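Local coordinates for membrane lipoprotein family protein (Aeropyrum pernix, PDB 4PEV) that binds adenosine and probably serves as the solute-binding lipoprotein of an ABC transporter for nucleosides, at residues P398-H401 / D402-D405; P196-W199 / R200-I203. All blocks are in the same frame, centred on the assembly; numbering follows the deposited sequence.

Contact 1: residues P398-H401 / D402-D405; sequences PQDH and DTYD
The ring of Y404 meets the imidazole of H401 in a T-shaped stack, a compact example of how residues three apart at the start of a helix share one face. The two side chains run alongside each other and point the same way, yet their planes stand at 87°. The tyrosine supplies the edge, CD2–CE2, and the imidazole the face, with Y404 CD2 over the centre of that ring. Both residues have CG anti to the backbone N (chi1 -165° in H401 and 157° in Y404), which lays the two rings along the same flank of the helix. P398 closes the packed side from the loop: its CB lies 3.9 Å from Y404 CB. Backbone bonds draw the first turn together, a sound one from D405 N to H401 O at 2.9 Å and a weak, though straight, one from Y404 N to D400 O.

The solvent side is looser. D400 occupies the N-cap position, but its carboxylate makes no capping bond, and Q399 turns its amide away from the helix. D405 is a case apart: exposed, it still stays near the imidazole, with its carboxylate plane nearly perpendicular to that ring.

Beyond the turn, H401 NE2 is hydrogen-bonded to D194. P398 and Y404 also rest on I203, so the beginning of helix 401-412 packs against helix 196-214, with Y404 reaching strand 222-226.

Contact 2: residues P196-W199 / R200-I203; sequences PPLW and RFHI. With ADN (adenosine), chain F.
R200 folds back over P196 and P197, and its course illustrates how a long side chain can line the first turn of its own helix. R200 CB starts 3.3 Å from P197 O. R200 CG, set anti to the carbonyl carbon, continues past the preceding turn, 3.6 Å from P196 O. The chain then bends at chi3 (-86°), and this bend lays one guanidinium face over the proline backbone: NE is engaged outside the turn in a salt bridge with E159, R200 CZ lies 3.9 Å from P197 CA, R200 NH1 lies 3.5 Å from P196 O at an angle too poor for a hydrogen bond, and NH2 approaches P197 CA. The salt bridge probably offsets the buried charge.

Four successive backbone bonds, from R200 N to P196 O through I203 N to W199 O, set the helical repeat; the last is nearly straight at 171°. W199 stands on another flank; P196 CA lies over one indole face, toward its rim, and NE1 is held by D194. Toward the ligand, L198 CD1 lies 4.1 Å from F201 CD2. L198 CD1 also reaches adenosine O4' at 3.5 Å, and F201 CZ comes within 3.6 Å of adenosine O3', so apolar groups border the ribose.

Such a helix start, following strand 186-191 and leading on to strand 222-226 in a beta-alpha-beta unit, with its first turns lining the ligand pocket, is characteristic of the periplasmic-binding-protein fold.

How the contacts relate
Contact 2 comes first along the chain, at the start of helix 196-214, whereas contact 1 forms some two hundred residues later, where the loop after helix 375-389 enters helix 401-412. Their centres are nevertheless only 10 Å apart, and the two helices pack directly: W199 is stacked with Y404 and meets H401 roughly at right angles, and a probable hydrogen bond joins Y404 OH to H202 ND1 at 2.6 Å. Both contacts also meet Y226 of strand 222-226, an outermost strand of the mixed sheet. Contact 1 does not line the pocket, the side chain of Y404 being about 12 Å from the bound adenosine; it packs against helix 196-214, whose other side borders the nucleoside.

Contact 1: residues P398-H401 / D402-D405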
ATOM      1  N   PRO C 398       4.631 -14.310  -7.837  1.00 52.93           N
ATOM      2  CA  PRO C 398       5.859 -14.539  -8.623  1.00 54.47           C
ATOM      3  C   PRO C 398       7.089 -14.977  -7.796  1.00 57.75           C
ATOM      4  O   PRO C 398       7.397 -14.386  -6.755  1.00 54.04           O
ATOM      5  CB  PRO C 398       6.116 -13.184  -9.307  1.00 52.75           C
ATOM      6  CG  PRO C 398       5.199 -12.207  -8.652  1.00 51.22           C
ATOM      7  CD  PRO C 398       4.037 -12.994  -8.130  1.00 51.42           C
ATOM      8  N   GLN C 399       7.778 -16.005  -8.292  1.00 62.96           N
ATOM      9  CA  GLN C 399       8.892 -16.641  -7.586  1.00 64.55           C
ATOM     10  C   GLN C 399      10.143 -15.768  -7.721  1.00 61.48           C
ATOM     11  O   GLN C 399      10.754 -15.384  -6.738  1.00 53.79           O
ATOM     12  CB  GLN C 399       9.172 -18.031  -8.186  1.00 69.55           C
ATOM     13  CG  GLN C 399       7.945 -18.928  -8.397  1.00 75.09           C
ATOM     14  CD  GLN C 399       7.790 -20.042  -7.362  1.00 78.57           C
ATOM     15  OE1 GLN C 399       8.732 -20.395  -6.645  1.00 78.28           O
ATOM     16  NE2 GLN C 399       6.587 -20.612  -7.293  1.00 78.78           N
ATOM     17  N   ASP C 400      10.501 -15.480  -8.974  1.00 64.59           N
ATOM     18  CA  ASP C 400      11.678 -14.698  -9.350  1.00 59.74           C
ATOM     19  C   ASP C 400      11.219 -13.351  -9.857  1.00 52.62           C
ATOM     20  O   ASP C 400      10.032 -13.124 -10.060  1.00 44.09           O
ATOM     21  CB  ASP C 400      12.419 -15.344 -10.540  1.00 64.13           C
ATOM     22  CG  ASP C 400      12.996 -16.704 -10.230  1.00 68.74           C
ATOM     23  OD1 ASP C 400      14.177 -16.773  -9.813  1.00 71.93           O
ATOM     24  OD2 ASP C 400      12.290 -17.711 -10.460  1.00 71.49           O
ATOM     25  N   HIS C 401      12.190 -12.494 -10.139  1.00 51.72           N
ATOM     26  CA  HIS C 401      11.952 -11.298 -10.926  1.00 50.18           C
ATOM     27  C   HIS C 401      11.588 -11.638 -12.374  1.00 49.75           C
ATOM     28  O   HIS C 401      10.807 -10.924 -13.002  1.00 48.26           O
ATOM     29  CB  HIS C 401      13.183 -10.397 -10.905  1.00 47.88           C
ATOM     30  CG  HIS C 401      12.909  -9.013 -11.385  1.00 48.81           C
ATOM     31  ND1 HIS C 401      12.721  -8.714 -12.716  1.00 50.54           N
ATOM     32  CD2 HIS C 401      12.760  -7.850 -10.712  1.00 50.24           C
ATOM     33  CE1 HIS C 401      12.485  -7.420 -12.845  1.00 51.15           C
ATOM     34  NE2 HIS C 401      12.502  -6.873 -11.644  1.00 50.87           N
ATOM     35  N   ASP C 402      12.167 -12.718 -12.894  1.00 52.93           N
ATOM     36  CA  ASP C 402      11.965 -13.137 -14.292  1.00 54.62           C
ATOM     37  C   ASP C 402      10.533 -13.611 -14.550  1.00 49.59           C
ATOM     38  O   ASP C 402       9.963 -13.326 -15.603  1.00 48.48           O
ATOM     39  CB  ASP C 402      12.991 -14.213 -14.690  1.00 57.81           C
ATOM     40  CG  ASP C 402      14.430 -13.659 -14.753  1.00 64.78           C
ATOM     41  OD1 ASP C 402      14.878 -13.007 -13.775  1.00 67.62           O
ATOM     42  OD2 ASP C 402      15.113 -13.868 -15.783  1.00 64.83           O
ATOM     43  N   THR C 403       9.960 -14.313 -13.577  1.00 45.21           N
ATOM     44  CA  THR C 403       8.555 -14.704 -13.605  1.00 44.86           C
ATOM     45  C   THR C 403       7.616 -13.486 -13.589  1.00 46.65           C
ATOM     46  O   THR C 403       6.674 -13.408 -14.383  1.00 48.46           O
ATOM     47  CB  THR C 403       8.233 -15.564 -12.370  1.00 46.48           C
ATOM     48  OG1 THR C 403       9.314 -16.474 -12.134  1.00 45.83           O
ATOM     49  CG2 THR C 403       6.904 -16.319 -12.530  1.00 45.68           C
ATOM     50  N   TYR C 404       7.863 -12.561 -12.659  1.00 44.24           N
ATOM     51  CA  TYR C 404       7.137 -11.288 -12.586  1.00 42.69           C
ATOM     52  C   TYR C 404       7.178 -10.552 -13.901  1.00 43.24           C
ATOM     53  O   TYR C 404       6.153 -10.085 -14.378  1.00 44.31           O
ATOM     54  CB  TYR C 404       7.735 -10.395 -11.493  1.00 42.72           C
ATOM     55  CG  TYR C 404       7.499  -8.895 -11.628  1.00 40.94           C
ATOM     56  CD1 TYR C 404       6.212  -8.352 -11.624  1.00 39.27           C
ATOM     57  CD2 TYR C 404       8.575  -8.018 -11.707  1.00 41.15           C
ATOM     58  CE1 TYR C 404       6.012  -6.980 -11.720  1.00 38.89           C
ATOM     59  CE2 TYR C 404       8.387  -6.647 -11.810  1.00 40.32           C
ATOM     60  CZ  TYR C 404       7.108  -6.127 -11.810  1.00 38.40           C
ATOM     61  OH  TYR C 404       6.958  -4.761 -11.904  1.00 33.28           O
ATOM     62  N   ASP C 405       8.368 -10.451 -14.480  1.00 44.23           N
ATOM     63  CA  ASP C 405       8.547  -9.748 -15.750  1.00 47.19           C
ATOM     64  C   ASP C 405       7.714 -10.321 -16.886  1.00 49.07           C
ATOM     65  O   ASP C 405       7.239  -9.569 -17.740  1.00 51.61           O
ATOM     66  CB  ASP C 405      10.019  -9.742 -16.172  1.00 49.13           C
ATOM     67  CG  ASP C 405      10.749  -8.473 -15.758  1.00 50.89           C
ATOM     68  OD1 ASP C 405      10.126  -7.574 -15.144  1.00 53.20           O
ATOM     69  OD2 ASP C 405      11.955  -8.370 -16.071  1.00 52.01           O
TER

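Contact 2: residues P196-W199 / R200-I203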
ATOM      1  N   PRO C 196       9.379  -7.453  -4.249  1.00 29.24           N
ATOM      2  CA  PRO C 196       8.228  -8.362  -4.339  1.00 29.32           C
ATOM      3  C   PRO C 196       6.854  -7.806  -4.029  1.00 29.71           C
ATOM      4  O   PRO C 196       5.935  -8.086  -4.788  1.00 32.15           O
ATOM      5  CB  PRO C 196       8.595  -9.491  -3.373  1.00 28.86           C
ATOM      6  CG  PRO C 196      10.068  -9.590  -3.529  1.00 28.87           C
ATOM      7  CD  PRO C 196      10.536  -8.156  -3.648  1.00 29.75           C
ATOM      8  N   PRO C 197       6.696  -7.025  -2.947  1.00 30.47           N
ATOM      9  CA  PRO C 197       5.338  -6.519  -2.688  1.00 30.52           C
ATOM     10  C   PRO C 197       4.848  -5.643  -3.824  1.00 31.00           C
ATOM     11  O   PRO C 197       3.690  -5.753  -4.237  1.00 31.78           O
ATOM     12  CB  PRO C 197       5.489  -5.699  -1.419  1.00 30.88           C
ATOM     13  CG  PRO C 197       6.789  -6.140  -0.810  1.00 31.09           C
ATOM     14  CD  PRO C 197       7.664  -6.535  -1.955  1.00 30.80           C
ATOM     15  N   LEU C 198       5.733  -4.807  -4.349  1.00 30.70           N
ATOM     16  CA  LEU C 198       5.377  -3.964  -5.487  1.00 32.16           C
ATOM     17  C   LEU C 198       5.175  -4.745  -6.776  1.00 34.07           C
ATOM     18  O   LEU C 198       4.432  -4.289  -7.657  1.00 35.59           O
ATOM     19  CB  LEU C 198       6.390  -2.834  -5.685  1.00 32.13           C
ATOM     20  CG  LEU C 198       6.001  -1.598  -4.859  1.00 31.85           C
ATOM     21  CD1 LEU C 198       5.943  -1.875  -3.364  1.00 30.61           C
ATOM     22  CD2 LEU C 198       6.963  -0.465  -5.128  1.00 33.13           C
ATOM     23  N   TRP C 199       5.809  -5.914  -6.896  1.00 34.31           N
ATOM     24  CA  TRP C 199       5.496  -6.804  -8.007  1.00 33.61           C
ATOM     25  C   TRP C 199       4.008  -7.139  -7.931  1.00 33.79           C
ATOM     26  O   TRP C 199       3.292  -7.067  -8.928  1.00 34.28           O
ATOM     27  CB  TRP C 199       6.293  -8.095  -7.958  1.00 34.06           C
ATOM     28  CG  TRP C 199       7.772  -7.951  -7.998  1.00 35.55           C
ATOM     29  CD1 TRP C 199       8.485  -6.835  -8.298  1.00 38.02           C
ATOM     30  CD2 TRP C 199       8.731  -8.992  -7.766  1.00 37.77           C
ATOM     31  NE1 TRP C 199       9.842  -7.101  -8.244  1.00 38.89           N
ATOM     32  CE2 TRP C 199      10.019  -8.421  -7.923  1.00 39.12           C
ATOM     33  CE3 TRP C 199       8.628 -10.356  -7.430  1.00 38.27           C
ATOM     34  CZ2 TRP C 199      11.201  -9.164  -7.747  1.00 39.00           C
ATOM     35  CZ3 TRP C 199       9.800 -11.096  -7.252  1.00 39.31           C
ATOM     36  CH2 TRP C 199      11.071 -10.494  -7.409  1.00 39.06           C
ATOM     37  N   ARG C 200       3.538  -7.477  -6.737  1.00 32.09           N
ATOM     38  CA  ARG C 200       2.140  -7.834  -6.551  1.00 31.89           C
ATOM     39  C   ARG C 200       1.188  -6.675  -6.841  1.00 32.28           C
ATOM     40  O   ARG C 200       0.122  -6.885  -7.431  1.00 31.88           O
ATOM     41  CB  ARG C 200       1.910  -8.374  -5.142  1.00 32.14           C
ATOM     42  CG  ARG C 200       2.679  -9.655  -4.887  1.00 33.53           C
ATOM     43  CD  ARG C 200       2.170 -10.443  -3.688  1.00 35.59           C
ATOM     44  NE  ARG C 200       2.769 -10.005  -2.436  1.00 36.68           N
ATOM     45  CZ  ARG C 200       4.039 -10.196  -2.114  1.00 37.84           C
ATOM     46  NH1 ARG C 200       4.860 -10.810  -2.961  1.00 37.86           N
ATOM     47  NH2 ARG C 200       4.493  -9.766  -0.939  1.00 39.77           N
ATOM     48  N   PHE C 201       1.570  -5.463  -6.428  1.00 30.79           N
ATOM     49  CA  PHE C 201       0.795  -4.264  -6.762  1.00 29.47           C
ATOM     50  C   PHE C 201       0.729  -4.141  -8.271  1.00 28.67           C
ATOM     51  O   PHE C 201      -0.354  -4.073  -8.834  1.00 26.52           O
ATOM     52  CB  PHE C 201       1.408  -2.970  -6.174  1.00 28.77           C
ATOM     53  CG  PHE C 201       1.042  -2.708  -4.729  1.00 29.19           C
ATOM     54  CD1 PHE C 201      -0.226  -2.270  -4.386  1.00 29.56           C
ATOM     55  CD2 PHE C 201       1.977  -2.880  -3.706  1.00 29.15           C
ATOM     56  CE1 PHE C 201      -0.557  -2.013  -3.056  1.00 29.75           C
ATOM     57  CE2 PHE C 201       1.647  -2.633  -2.381  1.00 28.72           C
ATOM     58  CZ  PHE C 201       0.382  -2.195  -2.055  1.00 29.06           C
ATOM     59  N   HIS C 202       1.898  -4.126  -8.912  1.00 29.46           N
ATOM     60  CA  HIS C 202       1.982  -3.929 -10.352  1.00 30.39           C
ATOM     61  C   HIS C 202       1.087  -4.923 -11.063  1.00 31.41           C
ATOM     62  O   HIS C 202       0.173  -4.532 -11.784  1.00 35.79           O
ATOM     63  CB  HIS C 202       3.417  -4.063 -10.855  1.00 30.57           C
ATOM     64  CG  HIS C 202       3.586  -3.679 -12.290  1.00 31.43           C
ATOM     65  ND1 HIS C 202       4.798  -3.754 -12.937  1.00 32.12           N
ATOM     66  CD2 HIS C 202       2.701  -3.218 -13.207  1.00 32.86           C
ATOM     67  CE1 HIS C 202       4.657  -3.345 -14.188  1.00 32.33           C
ATOM     68  NE2 HIS C 202       3.393  -3.021 -14.380  1.00 33.68           N
ATOM     69  N   ILE C 203       1.329  -6.204 -10.844  1.00 30.17           N
ATOM     70  CA  ILE C 203       0.517  -7.248 -11.459  1.00 29.50           C
ATOM     71  C   ILE C 203      -0.975  -7.032 -11.243  1.00 27.44           C
ATOM     72  O   ILE C 203      -1.751  -7.190 -12.165  1.00 28.37           O
ATOM     73  CB  ILE C 203       0.906  -8.640 -10.915  1.00 30.18           C
ATOM     74  CG1 ILE C 203       2.224  -9.087 -11.543  1.00 30.43           C
ATOM     75  CG2 ILE C 203      -0.197  -9.665 -11.164  1.00 30.47           C
ATOM     76  CD1 ILE C 203       2.828 -10.291 -10.860  1.00 31.11           C
TER
HETATM   77  O5' ADN F 501       3.398   2.794  -0.393  1.00 24.76           O
HETATM   78  C5' ADN F 501       3.175   1.651  -1.241  1.00 24.46           C
HETATM   79  C4' ADN F 501       3.827   0.346  -0.774  1.00 25.00           C
HETATM   80  O4' ADN F 501       5.255   0.421  -0.796  1.00 25.17           O
HETATM   81  C3' ADN F 501       3.502  -0.128   0.640  1.00 25.42           C
HETATM   82  O3' ADN F 501       2.229  -0.778   0.716  1.00 24.73           O
HETATM   83  C2' ADN F 501       4.679  -1.048   0.946  1.00 25.15           C
HETATM   84  O2' ADN F 501       4.517  -2.370   0.414  1.00 24.87           O
HETATM   85  C1' ADN F 501       5.825  -0.364   0.248  1.00 25.20           C
HETATM   86  N9  ADN F 501       6.545   0.541   1.164  1.00 26.41           N
HETATM   87  C8  ADN F 501       6.190   1.794   1.533  1.00 26.73           C
HETATM   88  N7  ADN F 501       7.104   2.336   2.382  1.00 27.31           N
HETATM   89  C5  ADN F 501       8.069   1.406   2.548  1.00 28.16           C
HETATM   90  C6  ADN F 501       9.332   1.290   3.306  1.00 28.08           C
HETATM   91  N6  ADN F 501       9.748   2.313   4.077  1.00 28.70           N
HETATM   92  N1  ADN F 501      10.040   0.137   3.212  1.00 28.31           N
HETATM   93  C2  ADN F 501       9.631  -0.903   2.454  1.00 27.77           C
HETATM   94  N3  ADN F 501       8.497  -0.870   1.742  1.00 28.04           N
HETATM   95  C4  ADN F 501       7.691   0.226   1.750  1.00 27.80           C